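Local coordinates for hypothetical protein Atu1826 (Agrobacterium tumefaciens, PDB 2I3D) that is of unknown function but is probably an alpha/beta hydrolase that uses a serine nucleophile, at residues 127-132 and 211-216; 151-156 and 177-182. One frame throughout, in Å; residues are numbered along the deposited sequence.

Interaction 1 of 2, residues 127-132 and 211-216; sequences AGYSFG and NHFFNG
Ser-130 and His-212 meet because both first torsions swing the side chain anti to the backbone N: OG at chi1 -163° and the imidazole CG also at -163°. Ser-130 OG then lies 2.6 Å from His-212 NE2. It sits in the plane of the imidazole, at the ring edge. This is a short hydrogen bond, and either atom could be the donor. The other ring nitrogen, ND1, is hydrogen-bonded to Asp-179 OD2. Bonds at both nitrogens, to Ser-130 and Asp-179, set the rotation of the ring.

Tyr-129 makes the second bond across the contact. Tyr-129 OH donates to the backbone O of His-212 at 2.9 Å. The C=O...donor angle is 129°, and the donor is tilted from the carbonyl plane. Tyr-129 OH also lies 3.3 Å from Phe-213 CA. Further back on the ring, Tyr-129 CE1 touches Phe-214 CE2 at 4.2 Å, near the plane of the Phe-214 ring. His-212 is therefore held through its backbone as well as its ring. The loop that carries it includes a type I turn from Asn-211 to Phe-214, closed by Phe-214 N bonding to Asn-211 O. Phe-213 folds back over His-212, whose CB lies over the centre of one ring face.

Ser-130 has a positive phi and lies in a GxSxG sequence with Gly-128 and Gly-132. This matches the nucleophile elbow of alpha/beta hydrolases, so Ser-130 and His-212 are probably the nucleophile and base of a catalytic triad. The elbow links strand 124-129 to helix 131-142. The histidine loop lies between strand 202-207 and helix 218-233. Ile-67 of helix 66-77 and Ile-152 of strand 146-152 pack against both Tyr-129 and Phe-214.

Interaction 2 of 2, residues 151-156 and 177-182; sequences SIAPQP and DADKVA
Gln-155 reaches along Ala-182 to Val-181. The Ala-182 methyl lies against the start of this side chain, with Ala-182 CB 3.9 Å from Gln-155 CA. Gln-155 CB is beside the same methyl, 4.3 Å from Ala-182 CB. Gln-155 CG lies 4.1 Å from Ala-182 CB. Beyond CG the chain is extended and crosses the Val-181 side chain obliquely. At the tip, Gln-155 OE1 is 3.9 Å from Val-181 CG1, while NE2 packs near Phe-131 N of the 127-132 segment. The methyl of Ala-182 also fits against the backbone, with Ala-182 CB 3.3 Å from Pro-154 O.

One water bridges the segments, donating to Pro-154 O at 3.0 Å and to Asp-179 OD2 at 3.1 Å. The other carboxylate oxygen, Asp-179 OD1, accepts from Ala-182 N at 2.8 Å in a nearly straight bond, an Asx motif. That N-H comes from above the carboxylate plane. A weak bond from Val-181 N reaches the same OD1.

Across the segments there are van der Waals contacts and one water bridge, with no direct hydrogen bond. The carboxylate of Asp-179 is held in place by its own loop's N-H groups and the bridging water. This fits the acid of a Ser-His-Asp triad.

The centres of the two interactions lie about 7 Å apart. Both segments of interaction 2 come between residues 132 and 211, the inner ends of interaction 1. Strands 124-129 and 146-152 are parallel neighbours in the mixed sheet, and strand 171-176 follows next. The loops after these strands meet the histidine loop that follows strand 202-207. A probable hydrogen bond between Ser-130 N and Ile-152 O joins the interactions, and the histidine-aspartate bond is a second tie. The three residues of the probable triad therefore come from three separate loops, brought together after the C-terminal ends of strands 124-129, 171-176 and 202-207, as in alpha/beta hydrolases.

Interaction 1 of 2, residues 127-132 and 211-216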
ATOM      1  N   ALA B 127      12.263 -11.541   3.482  1.00 12.16           N
ATOM      2  CA  ALA B 127      10.887 -11.317   3.932  1.00 11.38           C
ATOM      3  C   ALA B 127      10.101 -10.948   2.694  1.00 11.24           C
ATOM      4  O   ALA B 127      10.525 -10.039   1.954  1.00 12.79           O
ATOM      5  CB  ALA B 127      10.836 -10.198   4.956  1.00 11.83           C
ATOM      6  N   GLY B 128       8.994 -11.638   2.432  1.00 10.99           N
ATOM      7  CA  GLY B 128       8.207 -11.389   1.220  1.00 10.22           C
ATOM      8  C   GLY B 128       6.718 -11.297   1.525  1.00 10.59           C
ATOM      9  O   GLY B 128       6.241 -11.975   2.420  1.00 11.59           O
ATOM     10  N   TYR B 129       5.990 -10.481   0.767  1.00  9.88           N
ATOM     11  CA  TYR B 129       4.549 -10.314   0.978  1.00 10.97           C
ATOM     12  C   TYR B 129       3.807 -10.722  -0.286  1.00 11.85           C
ATOM     13  O   TYR B 129       4.098 -10.228  -1.383  1.00 11.59           O
ATOM     14  CB  TYR B 129       4.325  -8.829   1.367  1.00 11.03           C
ATOM     15  CG  TYR B 129       2.886  -8.406   1.415  1.00 11.17           C
ATOM     16  CD1 TYR B 129       1.874  -9.300   1.779  1.00 11.36           C
ATOM     17  CD2 TYR B 129       2.537  -7.085   1.096  1.00 13.71           C
ATOM     18  CE1 TYR B 129       0.487  -8.876   1.784  1.00 11.50           C
ATOM     19  CE2 TYR B 129       1.200  -6.672   1.090  1.00 15.27           C
ATOM     20  CZ  TYR B 129       0.203  -7.554   1.424  1.00 13.97           C
ATOM     21  OH  TYR B 129      -1.073  -7.044   1.430  1.00 15.46           O
ATOM     22  N   SER B 130       2.873 -11.665  -0.142  1.00 11.40           N
ATOM     23  CA  SER B 130       2.054 -12.139  -1.216  1.00 11.55           C
ATOM     24  C   SER B 130       2.922 -12.825  -2.298  1.00 10.70           C
ATOM     25  O   SER B 130       3.677 -13.751  -1.970  1.00 11.00           O
ATOM     26  CB  SER B 130       1.172 -11.002  -1.758  1.00 11.19           C
ATOM     27  OG  SER B 130       0.084 -11.496  -2.531  1.00 12.52           O
ATOM     28  N   PHE B 131       2.840 -12.377  -3.564  1.00 11.27           N
ATOM     29  CA  PHE B 131       3.738 -12.926  -4.603  1.00 11.67           C
ATOM     30  C   PHE B 131       5.220 -12.872  -4.132  1.00 10.57           C
ATOM     31  O   PHE B 131       6.006 -13.789  -4.389  1.00 11.75           O
ATOM     32  CB  PHE B 131       3.524 -12.128  -5.884  1.00 10.98           C
ATOM     33  CG  PHE B 131       4.520 -12.418  -7.000  1.00 11.64           C
ATOM     34  CD1 PHE B 131       4.238 -13.369  -7.961  1.00 13.27           C
ATOM     35  CD2 PHE B 131       5.640 -11.613  -7.157  1.00 13.37           C
ATOM     36  CE1 PHE B 131       5.124 -13.560  -9.024  1.00 12.16           C
ATOM     37  CE2 PHE B 131       6.530 -11.791  -8.216  1.00 13.47           C
ATOM     38  CZ  PHE B 131       6.275 -12.766  -9.130  1.00 13.17           C
ATOM     39  N   GLY B 132       5.600 -11.786  -3.441  1.00 10.53           N
ATOM     40  CA  GLY B 132       6.936 -11.662  -2.887  1.00  9.47           C
ATOM     41  C   GLY B 132       7.323 -12.809  -1.943  1.00  9.33           C
ATOM     42  O   GLY B 132       8.498 -13.151  -1.880  1.00 10.78           O
ATOM     43  N   ASN B 211      -7.615  -9.333   6.075  1.00 12.91           N
ATOM     44  CA  ASN B 211      -7.767  -9.802   4.713  1.00 12.45           C
ATOM     45  C   ASN B 211      -6.394  -9.941   4.062  1.00 11.33           C
ATOM     46  O   ASN B 211      -5.390  -9.911   4.781  1.00 11.27           O
ATOM     47  CB  ASN B 211      -8.764  -8.940   3.899  1.00 13.02           C
ATOM     48  CG  ASN B 211      -8.337  -7.481   3.750  1.00 13.75           C
ATOM     49  OD1 ASN B 211      -9.152  -6.589   3.244  1.00 18.76           O
ATOM     50  ND2 ASN B 211      -7.114  -7.191   4.115  1.00  9.31           N
ATOM     51  N   HIS B 212      -6.340 -10.113   2.722  1.00 11.57           N
ATOM     52  CA  HIS B 212      -5.040 -10.280   2.056  1.00 11.59           C
ATOM     53  C   HIS B 212      -4.157  -9.048   2.207  1.00 11.82           C
ATOM     54  O   HIS B 212      -2.947  -9.121   2.086  1.00 12.32           O
ATOM     55  CB  HIS B 212      -5.217 -10.601   0.567  1.00 11.59           C
ATOM     56  CG  HIS B 212      -3.989 -11.172  -0.075  1.00 12.20           C
ATOM     57  ND1 HIS B 212      -3.497 -12.424   0.258  1.00 11.34           N
ATOM     58  CD2 HIS B 212      -3.171 -10.689  -1.033  1.00 14.07           C
ATOM     59  CE1 HIS B 212      -2.402 -12.666  -0.445  1.00 11.81           C
ATOM     60  NE2 HIS B 212      -2.198 -11.639  -1.258  1.00 12.92           N
ATOM     61  N   PHE B 213      -4.796  -7.907   2.444  1.00 10.53           N
ATOM     62  CA  PHE B 213      -4.125  -6.595   2.539  1.00 12.04           C
ATOM     63  C   PHE B 213      -3.951  -6.135   3.986  1.00 11.23           C
ATOM     64  O   PHE B 213      -3.366  -5.078   4.229  1.00 12.75           O
ATOM     65  CB  PHE B 213      -4.933  -5.617   1.724  1.00 13.28           C
ATOM     66  CG  PHE B 213      -5.306  -6.189   0.391  1.00 14.90           C
ATOM     67  CD1 PHE B 213      -4.327  -6.376  -0.565  1.00 18.94           C
ATOM     68  CD2 PHE B 213      -6.571  -6.699   0.185  1.00 14.61           C
ATOM     69  CE1 PHE B 213      -4.628  -6.982  -1.801  1.00 19.75           C
ATOM     70  CE2 PHE B 213      -6.904  -7.318  -1.031  1.00 18.29           C
ATOM     71  CZ  PHE B 213      -5.924  -7.458  -2.032  1.00 17.61           C
ATOM     72  N   PHE B 214      -4.298  -7.018   4.940  1.00 10.52           N
ATOM     73  CA  PHE B 214      -4.243  -6.677   6.373  1.00 11.25           C
ATOM     74  C   PHE B 214      -4.885  -5.306   6.610  1.00 11.29           C
ATOM     75  O   PHE B 214      -4.420  -4.538   7.467  1.00 11.87           O
ATOM     76  CB  PHE B 214      -2.809  -6.751   6.887  1.00 11.62           C
ATOM     77  CG  PHE B 214      -2.257  -8.126   6.802  1.00 12.06           C
ATOM     78  CD1 PHE B 214      -2.386  -9.002   7.889  1.00 13.38           C
ATOM     79  CD2 PHE B 214      -1.702  -8.585   5.601  1.00 13.18           C
ATOM     80  CE1 PHE B 214      -1.895 -10.362   7.803  1.00 15.56           C
ATOM     81  CE2 PHE B 214      -1.233  -9.888   5.495  1.00 12.54           C
ATOM     82  CZ  PHE B 214      -1.341 -10.789   6.579  1.00 12.26           C
ATOM     83  N   ASN B 215      -5.985  -5.017   5.903  1.00 12.20           N
ATOM     84  CA  ASN B 215      -6.603  -3.706   6.107  1.00 12.59           C
ATOM     85  C   ASN B 215      -7.082  -3.579   7.558  1.00 13.51           C
ATOM     86  O   ASN B 215      -7.851  -4.398   8.041  1.00 13.23           O
ATOM     87  CB  ASN B 215      -7.783  -3.479   5.156  1.00 13.47           C
ATOM     88  CG  ASN B 215      -7.341  -3.294   3.718  1.00 12.37           C
ATOM     89  OD1 ASN B 215      -6.323  -2.611   3.408  1.00 16.54           O
ATOM     90  ND2 ASN B 215      -8.093  -3.884   2.823  1.00 11.14           N
ATOM     91  N   GLY B 216      -6.638  -2.508   8.217  1.00 13.93           N
ATOM     92  CA  GLY B 216      -6.991  -2.248   9.617  1.00 13.52           C
ATOM     93  C   GLY B 216      -6.233  -3.148  10.572  1.00 13.41           C
ATOM     94  O   GLY B 216      -6.483  -3.115  11.799  1.00 14.61           O
TER

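Interaction 2 of 2, residues 151-156 and 177-182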
ATOM      1  N   SER B 151       7.103 -14.976   5.556  1.00  9.10           N
ATOM      2  CA  SER B 151       6.217 -15.064   4.380  1.00 10.19           C
ATOM      3  C   SER B 151       4.868 -14.552   4.822  1.00 10.48           C
ATOM      4  O   SER B 151       4.170 -15.230   5.576  1.00 10.42           O
ATOM      5  CB  SER B 151       6.094 -16.493   3.869  1.00  9.56           C
ATOM      6  OG  SER B 151       7.269 -16.856   3.220  1.00 12.43           O
ATOM      7  N   ILE B 152       4.533 -13.345   4.370  1.00  9.66           N
ATOM      8  CA  ILE B 152       3.313 -12.659   4.746  1.00 10.39           C
ATOM      9  C   ILE B 152       2.290 -12.921   3.613  1.00  9.69           C
ATOM     10  O   ILE B 152       2.543 -12.592   2.441  1.00 10.52           O
ATOM     11  CB  ILE B 152       3.537 -11.163   4.889  1.00 10.51           C
ATOM     12  CG1 ILE B 152       4.502 -10.894   6.049  1.00 11.35           C
ATOM     13  CG2 ILE B 152       2.200 -10.499   5.178  1.00 12.78           C
ATOM     14  CD1 ILE B 152       6.000 -11.223   5.834  1.00 16.99           C
ATOM     15  N   ALA B 153       1.168 -13.528   3.971  1.00  9.43           N
ATOM     16  CA  ALA B 153       0.074 -13.785   2.999  1.00  9.16           C
ATOM     17  C   ALA B 153       0.515 -14.600   1.774  1.00  9.19           C
ATOM     18  O   ALA B 153       0.240 -14.196   0.646  1.00  9.97           O
ATOM     19  CB  ALA B 153      -0.603 -12.463   2.502  1.00  9.88           C
ATOM     20  N   PRO B 154       1.131 -15.763   1.984  1.00  9.69           N
ATOM     21  CA  PRO B 154       1.522 -16.588   0.824  1.00 10.19           C
ATOM     22  C   PRO B 154       0.265 -17.150   0.102  1.00 10.97           C
ATOM     23  O   PRO B 154      -0.813 -17.238   0.737  1.00 11.06           O
ATOM     24  CB  PRO B 154       2.323 -17.714   1.482  1.00 11.44           C
ATOM     25  CG  PRO B 154       1.638 -17.932   2.816  1.00 11.25           C
ATOM     26  CD  PRO B 154       1.313 -16.469   3.269  1.00  9.52           C
ATOM     27  N   GLN B 155       0.371 -17.520  -1.193  1.00 11.22           N
ATOM     28  CA  GLN B 155      -0.814 -17.858  -1.975  1.00 11.15           C
ATOM     29  C   GLN B 155      -0.575 -19.241  -2.570  1.00 10.45           C
ATOM     30  O   GLN B 155      -0.354 -19.383  -3.772  1.00 10.18           O
ATOM     31  CB  GLN B 155      -1.002 -16.863  -3.133  1.00 11.76           C
ATOM     32  CG  GLN B 155      -1.112 -15.405  -2.733  1.00 12.91           C
ATOM     33  CD  GLN B 155      -0.691 -14.540  -3.906  1.00 14.31           C
ATOM     34  OE1 GLN B 155      -1.520 -13.923  -4.623  1.00 17.53           O
ATOM     35  NE2 GLN B 155       0.612 -14.497  -4.119  1.00 12.01           N
ATOM     36  N   PRO B 156      -0.590 -20.282  -1.729  1.00 10.91           N
ATOM     37  CA  PRO B 156      -0.260 -21.628  -2.277  1.00 11.07           C
ATOM     38  C   PRO B 156      -1.372 -22.281  -3.142  1.00 10.94           C
ATOM     39  O   PRO B 156      -1.151 -23.370  -3.709  1.00 11.36           O
ATOM     40  CB  PRO B 156      -0.060 -22.488  -1.021  1.00 11.19           C
ATOM     41  CG  PRO B 156      -0.886 -21.763   0.110  1.00 12.82           C
ATOM     42  CD  PRO B 156      -0.837 -20.276  -0.269  1.00 11.98           C
ATOM     43  N   ASP B 177      -7.475 -14.454   8.645  1.00 13.37           N
ATOM     44  CA  ASP B 177      -8.588 -15.405   8.512  1.00 14.50           C
ATOM     45  C   ASP B 177      -9.738 -14.814   7.687  1.00 15.10           C
ATOM     46  O   ASP B 177     -10.760 -15.490   7.469  1.00 17.87           O
ATOM     47  CB  ASP B 177      -9.083 -15.942   9.872  1.00 15.96           C
ATOM     48  CG  ASP B 177      -9.721 -14.874  10.743  1.00 17.15           C
ATOM     49  OD1 ASP B 177     -10.009 -13.746  10.258  1.00 17.53           O
ATOM     50  OD2 ASP B 177      -9.973 -15.185  11.942  1.00 21.60           O
ATOM     51  N   ALA B 178      -9.576 -13.582   7.208  1.00 13.92           N
ATOM     52  CA  ALA B 178     -10.577 -12.951   6.323  1.00 13.94           C
ATOM     53  C   ALA B 178     -10.033 -12.775   4.885  1.00 13.66           C
ATOM     54  O   ALA B 178     -10.588 -12.039   4.056  1.00 16.16           O
ATOM     55  CB  ALA B 178     -11.010 -11.601   6.904  1.00 14.01           C
ATOM     56  N   ASP B 179      -8.918 -13.461   4.607  1.00 13.72           N
ATOM     57  CA  ASP B 179      -8.229 -13.399   3.316  1.00 12.80           C
ATOM     58  C   ASP B 179      -9.029 -14.212   2.275  1.00 14.13           C
ATOM     59  O   ASP B 179      -9.160 -15.443   2.412  1.00 13.74           O
ATOM     60  CB  ASP B 179      -6.794 -13.932   3.485  1.00 12.87           C
ATOM     61  CG  ASP B 179      -5.946 -13.739   2.271  1.00 11.55           C
ATOM     62  OD1 ASP B 179      -6.457 -13.659   1.138  1.00 11.94           O
ATOM     63  OD2 ASP B 179      -4.710 -13.685   2.439  1.00 11.59           O
ATOM     64  N   LYS B 180      -9.573 -13.528   1.264  1.00 13.04           N
ATOM     65  CA  LYS B 180     -10.329 -14.243   0.211  1.00 14.26           C
ATOM     66  C   LYS B 180      -9.472 -14.552  -1.015  1.00 14.59           C
ATOM     67  O   LYS B 180      -9.897 -15.331  -1.909  1.00 15.66           O
ATOM     68  CB  LYS B 180     -11.578 -13.420  -0.199  1.00 16.01           C
ATOM     69  CG  LYS B 180     -12.608 -13.413   0.938  1.00 20.45           C
ATOM     70  CD  LYS B 180     -13.894 -12.714   0.559  1.00 27.18           C
ATOM     71  CE  LYS B 180     -14.779 -12.521   1.804  1.00 33.30           C
ATOM     72  NZ  LYS B 180     -15.259 -13.819   2.409  1.00 36.16           N
ATOM     73  N   VAL B 181      -8.296 -13.921  -1.073  1.00 13.21           N
ATOM     74  CA  VAL B 181      -7.282 -14.173  -2.122  1.00 13.64           C
ATOM     75  C   VAL B 181      -6.598 -15.541  -1.913  1.00 13.27           C
ATOM     76  O   VAL B 181      -6.488 -16.368  -2.843  1.00 14.59           O
ATOM     77  CB  VAL B 181      -6.226 -13.055  -2.192  1.00 13.05           C
ATOM     78  CG1 VAL B 181      -5.106 -13.448  -3.168  1.00 13.73           C
ATOM     79  CG2 VAL B 181      -6.853 -11.695  -2.642  1.00 12.10           C
ATOM     80  N   ALA B 182      -6.138 -15.753  -0.675  1.00 13.44           N
ATOM     81  CA  ALA B 182      -5.475 -16.997  -0.263  1.00 13.64           C
ATOM     82  C   ALA B 182      -6.116 -17.445   1.051  1.00 13.96           C
ATOM     83  O   ALA B 182      -5.669 -17.038   2.130  1.00 15.10           O
ATOM     84  CB  ALA B 182      -3.970 -16.731  -0.075  1.00 13.59           C
TER
HETATM   85  O   HOH W   1      -2.400 -15.709   2.758  1.00 14.74           O